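Local structure of diaphanous protein (Entamoeba histolytica, 4DVG) at residues B[175-186]-B[236-247]. The protein is a diaphanous-related formin whose GBD-FH3 region probably binds Rho-family GTPases, and which probably helps control actin filament assembly. Residues are numbered along the deposited sequence; the frame is centred on the assembly and turned at random.
Sequences QLDILLEITLTS and KFKHASLVLINN
The F237 ring lies against helix 172-187 with one face under L179: CD2 of that leucine sits 4.2 Å from the ring centroid in a CH-pi contact, displaced toward the rim. At the ring edge, near its plane, comes the backbone of Q175 and L176, with Q175 O 3.8 Å from F237 CE1. L176 runs antiparallel to the phenylalanine side chain, its CD1 approaching the ring obliquely, 3.7 Å from F237 CD1, while its CD2 lies against K236 CB. With CG anti to the backbone N (chi1 178°), L179 enters as a knob among F237, A240, S241 and L244. L244 answers as a knob among L179, I182, T183 and S186; its CD1 touches S186 OG, and T183 CG2 packs on its CB at 3.7 Å. F225, from helix 223-228, touches both knobs. The axes of the two segments run in the same general direction, inclined by 25°, side by side in an all-helical GBD-FH3 region. S241 OG donates to F237 O at 2.7 Å, and T183 OG1 reaches L180 O from above the carbonyl plane. With these hydroxyls spent on their own helices and no hydrogen bond crossing, van der Waals and CH-pi contacts join helix 172-187 to helix 236-249.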
loop_
_atom_site.group_PDB
_atom_site.type_symbol
_atom_site.label_atom_id
_atom_site.label_comp_id
_atom_site.label_asym_id
_atom_site.label_seq_id
_atom_site.Cartn_x
_atom_site.Cartn_y
_atom_site.Cartn_z
ATOM N N GLN B 175 8.613 -0.825 10.310
ATOM C CA GLN B 175 8.556 -1.566 11.556
ATOM C C GLN B 175 7.092 -1.804 11.910
ATOM O O GLN B 175 6.727 -2.835 12.472
ATOM C CB GLN B 175 9.274 -0.816 12.684
ATOM C CG GLN B 175 10.779 -0.733 12.543
ATOM C CD GLN B 175 11.415 0.092 13.659
ATOM O OE1 GLN B 175 10.862 1.117 14.081
ATOM N NE2 GLN B 175 12.568 -0.367 14.160
ATOM N N LEU B 176 6.269 -0.831 11.559
ATOM C CA LEU B 176 4.840 -0.910 11.770
ATOM C C LEU B 176 4.229 -2.031 10.920
ATOM O O LEU B 176 3.381 -2.789 11.397
ATOM C CB LEU B 176 4.188 0.432 11.398
ATOM C CG LEU B 176 2.697 0.507 11.717
ATOM C CD1 LEU B 176 2.523 0.331 13.224
ATOM C CD2 LEU B 176 2.077 1.786 11.229
ATOM N N ASP B 177 4.643 -2.115 9.658
ATOM C CA ASP B 177 4.007 -3.030 8.723
ATOM C C ASP B 177 4.293 -4.457 9.146
ATOM O O ASP B 177 3.434 -5.344 9.046
ATOM C CB ASP B 177 4.481 -2.788 7.296
ATOM C CG ASP B 177 3.911 -1.514 6.709
ATOM O OD1 ASP B 177 2.719 -1.242 6.992
ATOM O OD2 ASP B 177 4.652 -0.790 5.981
ATOM N N ILE B 178 5.498 -4.661 9.647
ATOM C CA ILE B 178 5.884 -5.974 10.112
ATOM C C ILE B 178 5.094 -6.327 11.370
ATOM O O ILE B 178 4.579 -7.453 11.511
ATOM C CB ILE B 178 7.398 -6.052 10.323
ATOM C CG1 ILE B 178 8.095 -5.923 8.969
ATOM C CG2 ILE B 178 7.766 -7.347 10.968
ATOM C CD1 ILE B 178 9.589 -5.768 9.073
ATOM N N LEU B 179 4.952 -5.347 12.256
ATOM C CA LEU B 179 4.238 -5.593 13.495
ATOM C C LEU B 179 2.799 -6.000 13.187
ATOM O O LEU B 179 2.281 -6.974 13.743
ATOM C CB LEU B 179 4.269 -4.369 14.396
ATOM C CG LEU B 179 3.508 -4.501 15.718
ATOM C CD1 LEU B 179 4.370 -5.139 16.791
ATOM C CD2 LEU B 179 3.008 -3.147 16.174
ATOM N N LEU B 180 2.169 -5.253 12.281
ATOM C CA LEU B 180 0.809 -5.525 11.875
ATOM C C LEU B 180 0.676 -6.939 11.322
ATOM O O LEU B 180 -0.344 -7.616 11.544
ATOM C CB LEU B 180 0.344 -4.519 10.840
ATOM C CG LEU B 180 0.041 -3.109 11.338
ATOM C CD1 LEU B 180 -0.353 -2.246 10.135
ATOM C CD2 LEU B 180 -1.075 -3.102 12.405
ATOM N N GLU B 181 1.707 -7.388 10.612
ATOM C CA GLU B 181 1.704 -8.749 10.107
ATOM C C GLU B 181 1.893 -9.797 11.235
ATOM O O GLU B 181 1.156 -10.780 11.293
ATOM C CB GLU B 181 2.679 -8.925 8.937
ATOM C CG GLU B 181 2.730 -10.355 8.366
ATOM C CD GLU B 181 1.362 -10.952 8.080
ATOM O OE1 GLU B 181 0.398 -10.197 7.867
ATOM O OE2 GLU B 181 1.248 -12.189 8.063
ATOM N N ILE B 182 2.839 -9.563 12.148
ATOM C CA ILE B 182 2.959 -10.400 13.343
ATOM C C ILE B 182 1.626 -10.472 14.121
ATOM O O ILE B 182 1.245 -11.535 14.600
ATOM C CB ILE B 182 4.015 -9.861 14.319
ATOM C CG1 ILE B 182 5.319 -9.484 13.607
ATOM C CG2 ILE B 182 4.213 -10.794 15.468
ATOM C CD1 ILE B 182 6.192 -10.601 13.270
ATOM N N THR B 183 0.928 -9.346 14.261
ATOM C CA THR B 183 -0.246 -9.313 15.137
ATOM C C THR B 183 -1.363 -10.119 14.522
ATOM O O THR B 183 -2.027 -10.889 15.202
ATOM C CB THR B 183 -0.764 -7.885 15.402
ATOM O OG1 THR B 183 -1.097 -7.263 14.153
ATOM C CG2 THR B 183 0.288 -7.079 16.069
ATOM N N LEU B 184 -1.567 -9.916 13.228
ATOM C CA LEU B 184 -2.488 -10.721 12.444
ATOM C C LEU B 184 -2.174 -12.210 12.624
ATOM O O LEU B 184 -3.082 -13.026 12.830
ATOM C CB LEU B 184 -2.385 -10.341 10.972
ATOM C CG LEU B 184 -3.489 -10.891 10.089
ATOM C CD1 LEU B 184 -4.792 -10.230 10.483
ATOM C CD2 LEU B 184 -3.164 -10.646 8.619
ATOM N N THR B 185 -0.891 -12.564 12.570
ATOM C CA THR B 185 -0.532 -13.958 12.750
ATOM C C THR B 185 -0.953 -14.465 14.125
ATOM O O THR B 185 -1.625 -15.486 14.235
ATOM C CB THR B 185 0.966 -14.204 12.523
ATOM O OG1 THR B 185 1.350 -13.691 11.239
ATOM C CG2 THR B 185 1.260 -15.699 12.591
ATOM N N SER B 186 -0.580 -13.724 15.165
ATOM C CA SER B 186 -0.873 -14.084 16.561
ATOM C C SER B 186 -2.344 -14.367 16.876
ATOM O O SER B 186 -2.652 -15.003 17.880
ATOM C CB SER B 186 -0.400 -12.961 17.482
ATOM O OG SER B 186 -1.235 -11.816 17.377
ATOM N N LYS B 236 -0.043 4.597 15.808
ATOM C CA LYS B 236 -0.492 3.342 15.214
ATOM C C LYS B 236 0.295 2.179 15.801
ATOM O O LYS B 236 -0.212 1.061 15.894
ATOM C CB LYS B 236 -0.327 3.349 13.692
ATOM C CG LYS B 236 -1.369 4.151 12.936
ATOM C CD LYS B 236 -1.410 3.733 11.467
ATOM C CE LYS B 236 -1.403 4.942 10.532
ATOM N NZ LYS B 236 -0.101 5.693 10.596
ATOM N N PHE B 237 1.531 2.461 16.209
ATOM C CA PHE B 237 2.462 1.429 16.657
ATOM C C PHE B 237 2.250 1.092 18.122
ATOM O O PHE B 237 2.370 -0.064 18.508
ATOM C CB PHE B 237 3.903 1.886 16.426
ATOM C CG PHE B 237 4.927 0.808 16.614
ATOM C CD1 PHE B 237 5.368 0.059 15.535
ATOM C CD2 PHE B 237 5.485 0.565 17.868
ATOM C CE1 PHE B 237 6.338 -0.930 15.697
ATOM C CE2 PHE B 237 6.455 -0.421 18.045
ATOM C CZ PHE B 237 6.878 -1.173 16.955
ATOM N N LYS B 238 1.953 2.108 18.931
ATOM C CA LYS B 238 1.616 1.904 20.330
ATOM C C LYS B 238 0.373 1.055 20.395
ATOM O O LYS B 238 0.339 0.007 21.090
ATOM C CB LYS B 238 1.357 3.222 21.042
ATOM C CG LYS B 238 2.608 4.037 21.288
ATOM C CD LYS B 238 3.348 3.571 22.536
ATOM C CE LYS B 238 4.514 4.515 22.853
ATOM N NZ LYS B 238 5.066 4.287 24.220
ATOM N N HIS B 239 -0.651 1.492 19.669
ATOM C CA HIS B 239 -1.857 0.696 19.637
ATOM C C HIS B 239 -1.566 -0.736 19.208
ATOM O O HIS B 239 -1.977 -1.680 19.877
ATOM C CB HIS B 239 -2.940 1.283 18.740
ATOM C CG HIS B 239 -4.157 0.417 18.668
ATOM N ND1 HIS B 239 -4.523 -0.265 17.529
ATOM C CD2 HIS B 239 -5.053 0.066 19.622
ATOM C CE1 HIS B 239 -5.618 -0.964 17.771
ATOM N NE2 HIS B 239 -5.958 -0.783 19.035
ATOM N N ALA B 240 -0.863 -0.904 18.094
ATOM C CA ALA B 240 -0.726 -2.236 17.516
ATOM C C ALA B 240 0.075 -3.131 18.446
ATOM O O ALA B 240 -0.201 -4.330 18.563
ATOM C CB ALA B 240 -0.109 -2.178 16.124
ATOM N N SER B 241 1.048 -2.523 19.122
ATOM C CA SER B 241 1.858 -3.201 20.119
ATOM C C SER B 241 0.987 -3.656 21.299
ATOM O O SER B 241 1.094 -4.779 21.771
ATOM C CB SER B 241 2.956 -2.274 20.608
ATOM O OG SER B 241 3.911 -2.013 19.598
ATOM N N LEU B 242 0.104 -2.786 21.764
ATOM C CA LEU B 242 -0.825 -3.181 22.804
ATOM C C LEU B 242 -1.683 -4.372 22.385
ATOM O O LEU B 242 -1.905 -5.291 23.163
ATOM C CB LEU B 242 -1.688 -1.997 23.227
ATOM C CG LEU B 242 -0.834 -1.079 24.106
ATOM C CD1 LEU B 242 -1.371 0.335 24.232
ATOM C CD2 LEU B 242 -0.674 -1.738 25.476
ATOM N N VAL B 243 -2.160 -4.355 21.151
ATOM C CA VAL B 243 -3.016 -5.424 20.679
ATOM C C VAL B 243 -2.265 -6.742 20.694
ATOM O O VAL B 243 -2.797 -7.760 21.112
ATOM C CB VAL B 243 -3.561 -5.131 19.282
ATOM C CG1 VAL B 243 -4.320 -6.314 18.777
ATOM C CG2 VAL B 243 -4.445 -3.885 19.307
ATOM N N LEU B 244 -1.010 -6.715 20.273
ATOM C CA LEU B 244 -0.185 -7.924 20.284
ATOM C C LEU B 244 0.031 -8.463 21.708
ATOM O O LEU B 244 -0.030 -9.673 21.958
ATOM C CB LEU B 244 1.178 -7.651 19.637
ATOM C CG LEU B 244 2.058 -8.888 19.642
ATOM C CD1 LEU B 244 1.273 -9.977 18.965
ATOM C CD2 LEU B 244 3.406 -8.653 18.972
ATOM N N ILE B 245 0.298 -7.552 22.634
ATOM C CA ILE B 245 0.590 -7.918 24.002
ATOM C C ILE B 245 -0.612 -8.591 24.612
ATOM O O ILE B 245 -0.510 -9.710 25.107
ATOM C CB ILE B 245 1.025 -6.714 24.850
ATOM C CG1 ILE B 245 2.478 -6.360 24.531
ATOM C CG2 ILE B 245 0.937 -7.044 26.326
ATOM C CD1 ILE B 245 2.790 -4.889 24.803
ATOM N N ASN B 246 -1.748 -7.916 24.552
ATOM C CA ASN B 246 -2.996 -8.483 25.023
ATOM C C ASN B 246 -3.363 -9.822 24.383
ATOM O O ASN B 246 -3.913 -10.688 25.058
ATOM C CB ASN B 246 -4.136 -7.462 24.940
ATOM C CG ASN B 246 -3.986 -6.371 25.983
ATOM O OD1 ASN B 246 -3.256 -6.558 26.966
ATOM N ND2 ASN B 246 -4.656 -5.227 25.781
ATOM N N ASN B 247 -3.033 -10.002 23.106
ATOM C CA ASN B 247 -3.280 -11.280 22.445
ATOM C C ASN B 247 -2.405 -12.366 23.053
ATOM O O ASN B 247 -2.855 -13.480 23.269
ATOM C CB ASN B 247 -3.074 -11.206 20.924
ATOM C CG ASN B 247 -4.141 -10.353 20.222
ATOM O OD1 ASN B 247 -5.064 -9.838 20.866
ATOM N ND2 ASN B 247 -4.003 -10.180 18.901
#